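Side-chain contacts in DUF5638 domain-containing protein (Legionella pneumophila subsp. pneumophila, PDB 5L1A), which is of unknown function but probably sits in a membrane, this chain being the helical N-terminal half of the longer protein: residues T20-F25 and E64-F69; Y44-A49 and V101-F106. One frame throughout, in Å; residues are numbered along the deposited sequence.

Contact 1: T20-F25 and E64-F69. With I3C (5-amino-2,4,6-triiodobenzene-1,3-dicarboxylic acid), chain B; I3C (5-amino-2,4,6-triiodobenzene-1,3-dicarboxylic acid), chain E.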
loop_
_atom_site.group_PDB
_atom_site.type_symbol
_atom_site.label_atom_id
_atom_site.label_comp_id
_atom_site.label_asym_id
_atom_site.label_seq_id
_atom_site.Cartn_x
_atom_site.Cartn_y
_atom_site.Cartn_z
ATOM N N THR A 20 -4.106 9.021 -2.750
ATOM C CA THR A 20 -3.821 10.204 -3.555
ATOM C C THR A 20 -2.351 10.261 -3.942
ATOM O O THR A 20 -2.015 10.627 -5.074
ATOM C CB THR A 20 -4.216 11.465 -2.786
ATOM O OG1 THR A 20 -5.599 11.388 -2.429
ATOM C CG2 THR A 20 -3.975 12.716 -3.623
ATOM N N GLN A 21 -1.461 9.915 -3.009
ATOM C CA GLN A 21 -0.035 9.921 -3.306
ATOM C C GLN A 21 0.315 8.920 -4.401
ATOM O O GLN A 21 1.204 9.186 -5.217
ATOM C CB GLN A 21 0.763 9.624 -2.038
ATOM C CG GLN A 21 2.261 9.723 -2.220
ATOM C CD GLN A 21 2.698 11.113 -2.617
ATOM O OE1 GLN A 21 2.738 12.021 -1.789
ATOM N NE2 GLN A 21 3.017 11.292 -3.893
ATOM N N LEU A 22 -0.370 7.776 -4.438
ATOM C CA LEU A 22 -0.136 6.814 -5.507
ATOM C C LEU A 22 -0.550 7.386 -6.856
ATOM O O LEU A 22 0.182 7.246 -7.842
ATOM C CB LEU A 22 -0.882 5.512 -5.223
ATOM C CG LEU A 22 -0.069 4.354 -4.643
ATOM C CD1 LEU A 22 -0.933 3.112 -4.490
ATOM C CD2 LEU A 22 1.161 4.056 -5.495
ATOM N N ASN A 23 -1.717 8.033 -6.917
ATOM C CA ASN A 23 -2.158 8.639 -8.171
ATOM C C ASN A 23 -1.173 9.698 -8.647
ATOM O O ASN A 23 -0.851 9.765 -9.839
ATOM C CB ASN A 23 -3.553 9.247 -8.013
ATOM C CG ASN A 23 -4.610 8.214 -7.682
ATOM O OD1 ASN A 23 -4.380 7.011 -7.798
ATOM N ND2 ASN A 23 -5.783 8.683 -7.273
ATOM N N GLN A 24 -0.679 10.532 -7.729
ATOM C CA GLN A 24 0.223 11.612 -8.121
ATOM C C GLN A 24 1.573 11.081 -8.586
ATOM O O GLN A 24 2.238 11.727 -9.403
ATOM C CB GLN A 24 0.398 12.595 -6.964
ATOM C CG GLN A 24 -0.868 13.359 -6.612
ATOM C CD GLN A 24 -0.684 14.275 -5.419
ATOM O OE1 GLN A 24 0.226 14.085 -4.611
ATOM N NE2 GLN A 24 -1.548 15.278 -5.303
ATOM N N PHE A 25 1.997 9.922 -8.077
ATOM C CA PHE A 25 3.193 9.270 -8.603
ATOM C C PHE A 25 3.060 9.016 -10.098
ATOM O O PHE A 25 3.949 9.366 -10.884
ATOM C CB PHE A 25 3.447 7.950 -7.869
ATOM C CG PHE A 25 4.049 8.111 -6.499
ATOM C CD1 PHE A 25 4.784 9.239 -6.169
ATOM C CD2 PHE A 25 3.885 7.121 -5.541
ATOM C CE1 PHE A 25 5.341 9.381 -4.908
ATOM C CE2 PHE A 25 4.436 7.255 -4.277
ATOM C CZ PHE A 25 5.164 8.388 -3.960
ATOM N N GLU A 64 -0.227 2.240 8.818
ATOM C CA GLU A 64 1.228 2.347 8.817
ATOM C C GLU A 64 1.850 1.481 7.728
ATOM O O GLU A 64 2.835 1.878 7.098
ATOM C CB GLU A 64 1.784 1.964 10.189
ATOM C CG GLU A 64 1.485 2.979 11.274
ATOM C CD GLU A 64 1.853 2.483 12.659
ATOM O OE1 GLU A 64 2.194 1.290 12.802
ATOM O OE2 GLU A 64 1.797 3.290 13.610
ATOM N N GLU A 65 1.290 0.291 7.495
ATOM C CA GLU A 65 1.840 -0.591 6.471
ATOM C C GLU A 65 1.665 0.007 5.081
ATOM O O GLU A 65 2.564 -0.091 4.239
ATOM C CB GLU A 65 1.182 -1.968 6.553
ATOM C CG GLU A 65 1.753 -2.986 5.584
ATOM C CD GLU A 65 0.796 -4.129 5.315
ATOM O OE1 GLU A 65 -0.406 -3.971 5.613
ATOM O OE2 GLU A 65 1.241 -5.180 4.804
ATOM N N TYR A 66 0.512 0.627 4.828
ATOM C CA TYR A 66 0.287 1.313 3.560
ATOM C C TYR A 66 1.242 2.492 3.397
ATOM O O TYR A 66 1.741 2.754 2.295
ATOM C CB TYR A 66 -1.168 1.779 3.491
ATOM C CG TYR A 66 -1.702 2.081 2.110
ATOM C CD1 TYR A 66 -0.937 1.859 0.971
ATOM C CD2 TYR A 66 -2.981 2.595 1.950
ATOM C CE1 TYR A 66 -1.440 2.142 -0.291
ATOM C CE2 TYR A 66 -3.492 2.879 0.701
ATOM C CZ TYR A 66 -2.720 2.654 -0.416
ATOM O OH TYR A 66 -3.236 2.943 -1.660
ATOM N N GLU A 67 1.515 3.207 4.488
ATOM C CA GLU A 67 2.406 4.363 4.414
ATOM C C GLU A 67 3.840 3.948 4.111
ATOM O O GLU A 67 4.523 4.601 3.313
ATOM C CB GLU A 67 2.338 5.154 5.719
ATOM C CG GLU A 67 1.045 5.910 5.885
ATOM C CD GLU A 67 0.769 6.280 7.321
ATOM O OE1 GLU A 67 1.421 5.717 8.223
ATOM O OE2 GLU A 67 -0.104 7.138 7.547
ATOM N N ASN A 68 4.317 2.875 4.745
ATOM C CA ASN A 68 5.651 2.370 4.434
ATOM C C ASN A 68 5.732 1.896 2.989
ATOM O O ASN A 68 6.756 2.089 2.323
ATOM C CB ASN A 68 6.029 1.236 5.389
ATOM C CG ASN A 68 6.196 1.706 6.821
ATOM O OD1 ASN A 68 6.652 2.820 7.074
ATOM N ND2 ASN A 68 5.826 0.850 7.769
ATOM N N PHE A 69 4.662 1.275 2.488
ATOM C CA PHE A 69 4.637 0.866 1.087
ATOM C C PHE A 69 4.754 2.071 0.162
ATOM O O PHE A 69 5.463 2.018 -0.850
ATOM C CB PHE A 69 3.358 0.080 0.789
ATOM C CG PHE A 69 3.100 -0.135 -0.678
ATOM C CD1 PHE A 69 3.723 -1.166 -1.364
ATOM C CD2 PHE A 69 2.223 0.689 -1.372
ATOM C CE1 PHE A 69 3.482 -1.366 -2.718
ATOM C CE2 PHE A 69 1.981 0.494 -2.723
ATOM C CZ PHE A 69 2.608 -0.538 -3.393
HETATM I I3 I3C B . 7.264 -4.047 13.120
HETATM I I2 I3C B . 8.535 -2.752 7.253
HETATM I I1 I3C B . 2.973 -4.854 8.771
HETATM O O8 I3C B . 3.629 -4.006 12.377
HETATM O O9 I3C B . 4.284 -6.067 12.021
HETATM C C10 I3C B . 5.409 -3.755 6.867
HETATM N N13 I3C B . 8.894 -3.104 10.450
HETATM C C1 I3C B . 5.307 -4.358 10.748
HETATM C C6 I3C B . 6.679 -3.951 11.127
HETATM C C5 I3C B . 7.638 -3.477 10.106
HETATM C C4 I3C B . 7.203 -3.416 8.699
HETATM C C3 I3C B . 5.839 -3.818 8.300
HETATM C C2 I3C B . 4.895 -4.287 9.331
HETATM C C7 I3C B . 4.344 -4.842 11.785
HETATM O O11 I3C B . 4.987 -2.671 6.415
HETATM O O12 I3C B . 5.489 -4.791 6.167
HETATM I I3 I3C E . -0.800 -5.278 8.462
HETATM I I2 I3C E . -4.670 -8.230 4.498
HETATM I I1 I3C E . -2.180 -11.209 9.256
HETATM O O8 I3C E . -1.315 -8.090 10.928
HETATM O O9 I3C E . 0.414 -8.513 9.661
HETATM C C10 I3C E . -4.000 -10.664 6.506
HETATM N N13 I3C E . -2.854 -5.803 5.883
HETATM C C1 I3C E . -1.685 -8.232 8.587
HETATM C C6 I3C E . -1.836 -6.975 7.810
HETATM C C5 I3C E . -2.709 -6.945 6.599
HETATM C C4 I3C E . -3.426 -8.181 6.177
HETATM C C3 I3C E . -3.273 -9.431 6.956
HETATM C C2 I3C E . -2.402 -9.455 8.156
HETATM C C7 I3C E . -0.806 -8.279 9.803
HETATM O O11 I3C E . -3.468 -11.382 5.632
HETATM O O12 I3C E . -5.113 -10.938 7.002
#
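Leu22 meets two aromatic rings, Tyr66 and Phe69, and in both cases CD1 lies at the ring edge, near the ring plane. One face of the Tyr66 ring is stacked on Tyr46. Phe69 also meets Tyr46, with the ring planes at about 40°. The contact belongs to an up-down-up helical bundle: helix 8-25 and helix 56-77 run roughly the same way, and helix 33-51 runs back between them in the chain. Its touching residues are all buried. Leu22 CD1 is nearest to Tyr66 OH, at 3.7 Å. The apolar neighbours of Leu22 CD1 are Tyr66 CE1 and Phe69 CE2, each at 4.3 Å. The Tyr66 CG is anti to its own N (chi1 -160°), which sends the ring out to helix 8-25. There its OH is hydrogen-bonded to Asp19, which fixes the ring end beside the Leu22 methyl. Leu22 also packs on Leu39 and Lys43 of helix 33-51.

Glu65 takes a different direction from helix 56-77. It is extended and touches two molecules of I3C, a compound used for crystallographic phasing and so probably not a natural ligand. Its CG is 3.4 Å from O11 of the chain B molecule. Its OE1 accepts a bent hydrogen bond from N13 of the chain E molecule, 3.1 Å long with an angle of 135° at the hydrogen.

Contact 2: Y44-A49 and V101-F106. With I3C (5-amino-2,4,6-triiodobenzene-1,3-dicarboxylic acid), chain E; I3C (5-amino-2,4,6-triiodobenzene-1,3-dicarboxylic acid), chain D.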
loop_
_atom_site.group_PDB
_atom_site.type_symbol
_atom_site.label_atom_id
_atom_site.label_comp_id
_atom_site.label_asym_id
_atom_site.label_seq_id
_atom_site.Cartn_x
_atom_site.Cartn_y
_atom_site.Cartn_z
ATOM N N TYR A 44 -6.870 -1.619 -3.613
ATOM C CA TYR A 44 -7.898 -2.488 -3.060
ATOM C C TYR A 44 -7.360 -3.323 -1.904
ATOM O O TYR A 44 -8.074 -3.547 -0.921
ATOM C CB TYR A 44 -8.462 -3.382 -4.162
ATOM C CG TYR A 44 -9.438 -4.429 -3.688
ATOM C CD1 TYR A 44 -10.780 -4.119 -3.489
ATOM C CD2 TYR A 44 -9.023 -5.731 -3.448
ATOM C CE1 TYR A 44 -11.675 -5.079 -3.056
ATOM C CE2 TYR A 44 -9.907 -6.692 -3.017
ATOM C CZ TYR A 44 -11.231 -6.364 -2.822
ATOM O OH TYR A 44 -12.112 -7.330 -2.396
ATOM N N PHE A 45 -6.103 -3.769 -1.991
ATOM C CA PHE A 45 -5.525 -4.604 -0.939
ATOM C C PHE A 45 -5.460 -3.864 0.396
ATOM O O PHE A 45 -5.841 -4.410 1.437
ATOM C CB PHE A 45 -4.133 -5.083 -1.356
ATOM C CG PHE A 45 -3.364 -5.753 -0.252
ATOM C CD1 PHE A 45 -3.594 -7.077 0.063
ATOM C CD2 PHE A 45 -2.406 -5.057 0.469
ATOM C CE1 PHE A 45 -2.889 -7.694 1.079
ATOM C CE2 PHE A 45 -1.699 -5.672 1.488
ATOM C CZ PHE A 45 -1.942 -6.990 1.790
ATOM N N TYR A 46 -4.972 -2.625 0.391
ATOM C CA TYR A 46 -4.790 -1.919 1.653
ATOM C C TYR A 46 -6.102 -1.352 2.179
ATOM O O TYR A 46 -6.363 -1.406 3.385
ATOM C CB TYR A 46 -3.750 -0.811 1.495
ATOM C CG TYR A 46 -2.349 -1.337 1.335
ATOM C CD1 TYR A 46 -1.649 -1.839 2.423
ATOM C CD2 TYR A 46 -1.726 -1.338 0.097
ATOM C CE1 TYR A 46 -0.361 -2.326 2.281
ATOM C CE2 TYR A 46 -0.438 -1.819 -0.056
ATOM C CZ TYR A 46 0.240 -2.311 1.038
ATOM O OH TYR A 46 1.520 -2.796 0.888
ATOM N N ASN A 47 -6.937 -0.809 1.292
ATOM C CA ASN A 47 -8.234 -0.298 1.721
ATOM C C ASN A 47 -9.120 -1.410 2.271
ATOM O O ASN A 47 -9.755 -1.237 3.317
ATOM C CB ASN A 47 -8.917 0.429 0.564
ATOM C CG ASN A 47 -8.437 1.865 0.417
ATOM O OD1 ASN A 47 -8.965 2.771 1.059
ATOM N ND2 ASN A 47 -7.432 2.076 -0.426
ATOM N N SER A 48 -9.172 -2.562 1.591
ATOM C CA SER A 48 -9.975 -3.671 2.099
ATOM C C SER A 48 -9.431 -4.198 3.416
ATOM O O SER A 48 -10.206 -4.622 4.279
ATOM C CB SER A 48 -10.038 -4.812 1.082
ATOM O OG SER A 48 -10.615 -4.390 -0.140
ATOM N N ALA A 49 -8.107 -4.190 3.588
ATOM C CA ALA A 49 -7.532 -4.683 4.835
ATOM C C ALA A 49 -7.876 -3.767 6.001
ATOM O O ALA A 49 -8.086 -4.239 7.123
ATOM C CB ALA A 49 -6.018 -4.834 4.699
ATOM N N VAL A 101 3.266 -11.487 -3.720
ATOM C CA VAL A 101 3.353 -11.529 -5.176
ATOM C C VAL A 101 2.988 -10.179 -5.778
ATOM O O VAL A 101 3.708 -9.649 -6.631
ATOM C CB VAL A 101 2.458 -12.653 -5.730
ATOM C CG1 VAL A 101 2.396 -12.584 -7.243
ATOM C CG2 VAL A 101 2.971 -14.009 -5.273
ATOM N N ILE A 102 1.865 -9.599 -5.345
ATOM C CA ILE A 102 1.416 -8.349 -5.950
ATOM C C ILE A 102 2.314 -7.189 -5.542
ATOM O O ILE A 102 2.518 -6.253 -6.324
ATOM C CB ILE A 102 -0.061 -8.077 -5.600
ATOM C CG1 ILE A 102 -0.244 -7.894 -4.093
ATOM C CG2 ILE A 102 -0.945 -9.211 -6.101
ATOM C CD1 ILE A 102 -1.675 -7.642 -3.679
ATOM N N ILE A 103 2.874 -7.224 -4.333
ATOM C CA ILE A 103 3.719 -6.122 -3.883
ATOM C C ILE A 103 5.089 -6.185 -4.544
ATOM O O ILE A 103 5.648 -5.155 -4.939
ATOM C CB ILE A 103 3.827 -6.126 -2.347
ATOM C CG1 ILE A 103 2.489 -5.732 -1.717
ATOM C CG2 ILE A 103 4.921 -5.182 -1.888
ATOM C CD1 ILE A 103 2.457 -5.885 -0.209
ATOM N N ALA A 104 5.653 -7.386 -4.680
ATOM C CA ALA A 104 6.929 -7.519 -5.375
ATOM C C ALA A 104 6.793 -7.167 -6.849
ATOM O O ALA A 104 7.666 -6.503 -7.418
ATOM C CB ALA A 104 7.476 -8.937 -5.214
ATOM N N ASN A 105 5.703 -7.604 -7.485
ATOM C CA ASN A 105 5.481 -7.261 -8.886
ATOM C C ASN A 105 5.323 -5.756 -9.068
ATOM O O ASN A 105 5.830 -5.187 -10.041
ATOM C CB ASN A 105 4.254 -8.001 -9.422
ATOM C CG ASN A 105 3.881 -7.569 -10.831
ATOM O OD1 ASN A 105 3.094 -6.640 -11.021
ATOM N ND2 ASN A 105 4.441 -8.248 -11.827
ATOM N N PHE A 106 4.634 -5.089 -8.138
ATOM C CA PHE A 106 4.443 -3.649 -8.283
ATOM C C PHE A 106 5.756 -2.888 -8.125
ATOM O O PHE A 106 5.962 -1.869 -8.793
ATOM C CB PHE A 106 3.404 -3.140 -7.284
ATOM C CG PHE A 106 2.925 -1.736 -7.567
ATOM C CD1 PHE A 106 1.955 -1.501 -8.533
ATOM C CD2 PHE A 106 3.443 -0.657 -6.867
ATOM C CE1 PHE A 106 1.514 -0.215 -8.797
ATOM C CE2 PHE A 106 3.007 0.636 -7.123
ATOM C CZ PHE A 106 2.041 0.857 -8.090
HETATM I I3 I3C E . -0.800 -5.278 8.462
HETATM I I2 I3C E . -4.670 -8.230 4.498
HETATM I I1 I3C E . -2.180 -11.209 9.256
HETATM O O8 I3C E . -1.315 -8.090 10.928
HETATM O O9 I3C E . 0.414 -8.513 9.661
HETATM C C10 I3C E . -4.000 -10.664 6.506
HETATM N N13 I3C E . -2.854 -5.803 5.883
HETATM C C1 I3C E . -1.685 -8.232 8.587
HETATM C C6 I3C E . -1.836 -6.975 7.810
HETATM C C5 I3C E . -2.709 -6.945 6.599
HETATM C C4 I3C E . -3.426 -8.181 6.177
HETATM C C3 I3C E . -3.273 -9.431 6.956
HETATM C C2 I3C E . -2.402 -9.455 8.156
HETATM C C7 I3C E . -0.806 -8.279 9.803
HETATM O O11 I3C E . -3.468 -11.382 5.632
HETATM O O12 I3C E . -5.113 -10.938 7.002
HETATM I I3 I3C D . 7.168 -12.522 -4.285
HETATM I I2 I3C D . 6.112 -17.395 -7.881
HETATM I I1 I3C D . 7.774 -18.139 -1.923
HETATM O O8 I3C D . 6.863 -14.731 -1.210
HETATM O O9 I3C D . 8.938 -14.498 -1.875
HETATM C C10 I3C D . 6.890 -19.006 -5.038
HETATM N N13 I3C D . 6.422 -14.324 -6.891
HETATM C C1 I3C D . 7.388 -15.457 -3.396
HETATM C C6 I3C D . 7.076 -14.580 -4.541
HETATM C C5 I3C D . 6.704 -15.149 -5.854
HETATM C C4 I3C D . 6.643 -16.619 -6.018
HETATM C C3 I3C D . 6.958 -17.516 -4.873
HETATM C C2 I3C D . 7.326 -16.924 -3.559
HETATM C C7 I3C D . 7.757 -14.856 -2.075
HETATM O O11 I3C D . 7.929 -19.683 -4.900
HETATM O O12 I3C D . 5.792 -19.528 -5.321
#
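Phe45 reaches towards helix 97-110 from its first side-chain carbon. CB is 4.2 Å from Ile102 CD1. CG is anti to the backbone N (chi1 170°), and the ring beyond it runs past Ile102 to Ile103. On one side of the ring, CD2 stands 3.6 Å above the centre of the Tyr46 ring. The two planes are nearly perpendicular, so the neighbours make a T-shaped pair with the Phe45 edge on the Tyr46 face. CE2, next along that side, comes 4.5 Å from Ile103 CD1. On the other side CE1 is 3.9 Å from the iodine I2 of the chain E I3C, and CZ at the tip is about as near to it.

The setting is an all-helical fold in which helix 33-51 and helix 97-110 pass at 140°, closer to antiparallel than parallel. Their local axes are 12.6 Å apart, so long side chains do the bridging. Tyr46 crosses Ile103 at about a right angle, and its OH lies 3.4 Å from Ile103 CD1. The Ile103 side chain also touches Ile42 of helix 33-51 and Ile90 of helix 83-90.

Ala49, Val101 and Ala104 each touch a bound I3C. Ala49 CB is 3.5 Å from N13 of the chain E I3C. On helix 97-110, Val101 and Ala104 border the chain D molecule, with Ala104 CB 3.7 Å from its iodine I3.

How the contacts relate
From the N terminus, helix 8-25 supplies the first half of contact 1. The chain then turns back through helix 33-51, which supplies the first half of contact 2. Helix 56-77 closes contact 1 across 38 intervening residues. Contact 2 stays open until helix 97-110 and spans 51. The two loops therefore cross and do not nest. Their centres are 11 Å apart, and they share a packed seam. Phe69 CB lies 3.4 Å from Tyr46 OH, and Phe69 CZ lies 3.6 Å from Phe106 CD2. Contact 1 joins helix 8-25 to helix 56-77, contact 2 joins helix 33-51 to helix 97-110, and the seam packs the two pairs together. Both also border the same chain E I3C.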